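Switch-activating protein 1 (Schizosaccharomyces pombe, PDB 5JDK) forms a homodimer and binds DNA sequences required for mating-type switching and a replication fork barrier in the ribosomal DNA, where it blocks replication forks. Local coordinates at residues A[89-92]-A[93-96]; A[109-112]-A[113-117]. One frame throughout, in Å; residues are numbered along the deposited sequence.

Interaction 1 (A[89-92]-A[93-96]); sequences MRVY and EQRL
L96 lies over one face of the Y92 ring, one helical turn further along. Its CD1 carbon sits 4.0 Å from the centroid of that ring, 29° off the ring normal, a CH-pi contact, while L96 CD2 reaches out to Y92 OH at 3.7 Å; leucine's forked end can lay both methyls along the ring. The ring comes into this position because CG of Y92 is anti to the backbone N (chi1 176°), which swings it toward the C-terminal end. A tyrosine suits the place: its flat ring can take an aliphatic branch on one face and still touch D113, C116 and D117 of helix 107-131.

On the solvent side, R90 and Q94, long polar chains that can both donate to one acceptor, meet through water. It accepts from R90 NE at 2.7 Å, in the guanidinium plane at its edge, and from Q94 NE2 at 2.9 Å; the guanidinium and amide planes are turned 76° apart. A second water donates to E93 OE2 at 2.6 Å and weakly to M89 O, and the same carboxylate forms a salt bridge with K120. V91 CG1 rests against the aliphatic CD of R95, whose guanidinium goes on to D113 and E109.

Four backbone bonds fix the spacing of this amphipathic alpha-helix with its i to i+4 pairs, the later part of helix 78-98 in the all-helical DNA-binding domain.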
# COMPACT_ATOMS: atom_id res chain seq x y z
N MET A 89 2.55 5.51 0.12
CA MET A 89 3.86 5.04 -0.33
C MET A 89 4.83 6.19 -0.60
O MET A 89 6.04 6.03 -0.37
CB MET A 89 3.69 4.15 -1.56
CG MET A 89 2.91 2.87 -1.29
SD MET A 89 3.61 1.81 0.00
CE MET A 89 5.10 1.24 -0.81
N ARG A 90 4.34 7.33 -1.07
CA ARG A 90 5.21 8.48 -1.25
C ARG A 90 5.72 8.98 0.09
O ARG A 90 6.92 9.26 0.25
CB ARG A 90 4.46 9.59 -1.99
CG ARG A 90 5.36 10.76 -2.28
CD ARG A 90 4.72 11.74 -3.22
NE ARG A 90 5.56 12.93 -3.40
CZ ARG A 90 6.52 13.05 -4.32
NH1 ARG A 90 6.79 12.05 -5.15
NH2 ARG A 90 7.22 14.17 -4.39
N VAL A 91 4.83 9.06 1.08
CA VAL A 91 5.25 9.45 2.42
C VAL A 91 6.22 8.42 2.98
O VAL A 91 7.20 8.79 3.62
CB VAL A 91 4.02 9.66 3.32
CG1 VAL A 91 4.45 9.81 4.78
CG2 VAL A 91 3.26 10.89 2.85
N TYR A 92 6.00 7.14 2.70
CA TYR A 92 6.94 6.12 3.13
C TYR A 92 8.34 6.37 2.57
O TYR A 92 9.34 6.28 3.30
CB TYR A 92 6.43 4.74 2.73
CG TYR A 92 7.40 3.62 3.07
CD1 TYR A 92 7.89 2.77 2.09
CD2 TYR A 92 7.80 3.40 4.38
CE1 TYR A 92 8.76 1.73 2.41
CE2 TYR A 92 8.68 2.38 4.71
CZ TYR A 92 9.15 1.55 3.72
OH TYR A 92 10.02 0.52 4.03
N GLU A 93 8.44 6.67 1.28
CA GLU A 93 9.76 6.95 0.72
C GLU A 93 10.39 8.17 1.36
O GLU A 93 11.61 8.22 1.58
CB GLU A 93 9.68 7.08 -0.80
CG GLU A 93 9.34 5.76 -1.51
CD GLU A 93 10.44 4.72 -1.42
OE1 GLU A 93 11.62 5.10 -1.26
OE2 GLU A 93 10.14 3.52 -1.52
N GLN A 94 9.58 9.17 1.70
CA GLN A 94 10.12 10.33 2.42
C GLN A 94 10.61 9.94 3.81
O GLN A 94 11.68 10.39 4.26
CB GLN A 94 9.06 11.42 2.48
CG GLN A 94 8.78 11.96 1.08
CD GLN A 94 7.59 12.90 1.00
OE1 GLN A 94 6.91 13.16 1.99
NE2 GLN A 94 7.34 13.41 -0.20
N ARG A 95 9.86 9.09 4.51
CA ARG A 95 10.29 8.59 5.81
C ARG A 95 11.60 7.83 5.68
O ARG A 95 12.50 8.01 6.51
CB ARG A 95 9.20 7.72 6.44
CG ARG A 95 7.99 8.53 6.87
CD ARG A 95 6.84 7.67 7.39
NE ARG A 95 7.29 6.74 8.41
CZ ARG A 95 7.63 7.08 9.64
NH1 ARG A 95 7.50 8.33 10.07
NH2 ARG A 95 8.11 6.16 10.46
N LEU A 96 11.76 7.00 4.65
CA LEU A 96 13.02 6.29 4.48
C LEU A 96 14.16 7.27 4.26
O LEU A 96 15.25 7.10 4.81
CB LEU A 96 12.93 5.33 3.29
CG LEU A 96 12.04 4.10 3.46
CD1 LEU A 96 12.07 3.28 2.18
CD2 LEU A 96 12.49 3.26 4.63
O HOH W 1 7.59 3.26 -1.42
O HOH W 2 5.94 15.23 -1.98

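Interaction 2 (A[109-112]-A[113-117]); sequences EDEL and DQLCD
The backbone bonds of this part of the helix run from D113 N to E109 O, Q114 N to D110 O, L115 N to E111 O and C116 N to L112 O. The third, at 2.9 Å between L115 N and E111 O, is the straightest, with an N-H...O angle of 168°. D117 N continues the pattern to D113 O.

Among the apolar contacts, E111 and L115 lie side by side and point the same way, the methylene CG of E111 meeting L115 CD1 at 3.9 Å. The glutamate thus offers its aliphatic part to the leucine, while its extended chain carries the carboxylate to a salt bridge with R42. L112 CD1 approaches C116 SG at 4.2 Å. The small thiol suits a buried place against I88 and Y92, whereas the branched L112 spreads over L34 and M41.

This stretch of helix 107-131 therefore packs between helix 34-46 and helix 78-98 in the all-helical N-terminal domain, which belongs to the helix-turn-helix clan.

Polar and charged groups gather along another strip. A water donates to both D110 OD1 and D113 OD2, at 2.8 Å from each, and so links two acids whose charged oxygens stay 5.1 Å apart. CG of D113 is turned back beside its own backbone N (chi1 -76°), which brings it within 3.2 Å of E109 O. The like charges of E109 and D113 are probably eased by R95, which forms salt bridges with both; T106 N binds E109 OE1, and T105 OG1 binds D110 OD1.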
# COMPACT_ATOMS: atom_id res chain seq x y z
N GLU A 109 3.94 3.53 13.81
CA GLU A 109 4.74 3.91 12.65
C GLU A 109 5.56 2.72 12.17
O GLU A 109 5.72 2.52 10.96
CB GLU A 109 5.58 5.15 12.93
CG GLU A 109 6.89 4.92 13.62
CD GLU A 109 7.49 6.24 14.06
OE1 GLU A 109 7.29 6.61 15.22
OE2 GLU A 109 8.14 6.92 13.23
N ASP A 110 6.03 1.88 13.09
CA ASP A 110 6.75 0.69 12.67
C ASP A 110 5.85 -0.25 11.86
O ASP A 110 6.29 -0.83 10.86
CB ASP A 110 7.31 -0.05 13.89
CG ASP A 110 8.53 0.65 14.52
OD1 ASP A 110 9.02 1.68 14.00
OD2 ASP A 110 9.00 0.12 15.56
N GLU A 111 4.59 -0.43 12.29
CA GLU A 111 3.69 -1.31 11.55
C GLU A 111 3.41 -0.76 10.16
O GLU A 111 3.47 -1.49 9.16
CB GLU A 111 2.36 -1.56 12.27
CG GLU A 111 1.52 -2.52 11.43
CD GLU A 111 0.21 -2.94 12.04
OE1 GLU A 111 -0.23 -2.36 13.05
OE2 GLU A 111 -0.40 -3.88 11.46
N LEU A 112 3.09 0.54 10.07
CA LEU A 112 2.81 1.08 8.74
C LEU A 112 4.04 0.98 7.85
O LEU A 112 3.94 0.61 6.67
CB LEU A 112 2.28 2.51 8.83
CG LEU A 112 1.79 3.09 7.49
CD1 LEU A 112 0.78 2.22 6.81
CD2 LEU A 112 1.19 4.47 7.72
N ASP A 113 5.22 1.28 8.39
CA ASP A 113 6.43 1.17 7.59
C ASP A 113 6.64 -0.27 7.11
O ASP A 113 7.07 -0.49 5.97
CB ASP A 113 7.64 1.63 8.40
CG ASP A 113 7.74 3.15 8.54
OD1 ASP A 113 7.00 3.90 7.87
OD2 ASP A 113 8.61 3.58 9.33
N GLN A 114 6.38 -1.26 7.98
CA GLN A 114 6.58 -2.65 7.59
C GLN A 114 5.61 -3.06 6.49
O GLN A 114 5.99 -3.75 5.53
CB GLN A 114 6.42 -3.57 8.81
CG GLN A 114 6.73 -5.03 8.52
CD GLN A 114 5.61 -5.75 7.78
OE1 GLN A 114 5.85 -6.44 6.79
NE2 GLN A 114 4.38 -5.61 8.27
N LEU A 115 4.35 -2.63 6.60
CA LEU A 115 3.38 -2.90 5.55
C LEU A 115 3.81 -2.25 4.24
O LEU A 115 3.70 -2.87 3.17
CB LEU A 115 2.01 -2.39 5.99
CG LEU A 115 1.38 -3.16 7.14
CD1 LEU A 115 0.23 -2.37 7.74
CD2 LEU A 115 0.88 -4.52 6.67
N CYS A 116 4.29 -1.02 4.30
CA CYS A 116 4.76 -0.34 3.11
C CYS A 116 5.96 -1.07 2.50
O CYS A 116 6.06 -1.19 1.27
CB CYS A 116 5.11 1.10 3.43
SG CYS A 116 3.68 2.13 3.82
N ASP A 117 6.90 -1.53 3.32
CA ASP A 117 8.03 -2.29 2.80
C ASP A 117 7.55 -3.52 2.04
O ASP A 117 8.05 -3.84 0.95
CB ASP A 117 8.93 -2.70 3.96
CG ASP A 117 10.06 -3.60 3.52
OD1 ASP A 117 10.99 -3.10 2.87
OD2 ASP A 117 10.00 -4.81 3.81
O HOH W 3 9.91 2.83 11.64

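How the interactions relate
Following the chain from the N terminus, interaction 1 comes first, within helix 78-98, and interaction 2 follows within helix 107-131, so the two are in series and neither nests nor crosses. Each is local, its i to i+4 pairs stepping over one turn, and closes no larger loop. The connection from residue 99 to 106 brings the second helix back against the first, and the contacts then meet directly, their centres about 10 Å apart. R95 NH2 reaches D113 OD2 and E109 OE2, each at 2.9 Å, while M89 CE packs on C116 O and Y92 OH on D117 CB. Interaction 2 also extends the tie to helix 34-46, the first helix of the modelled chain.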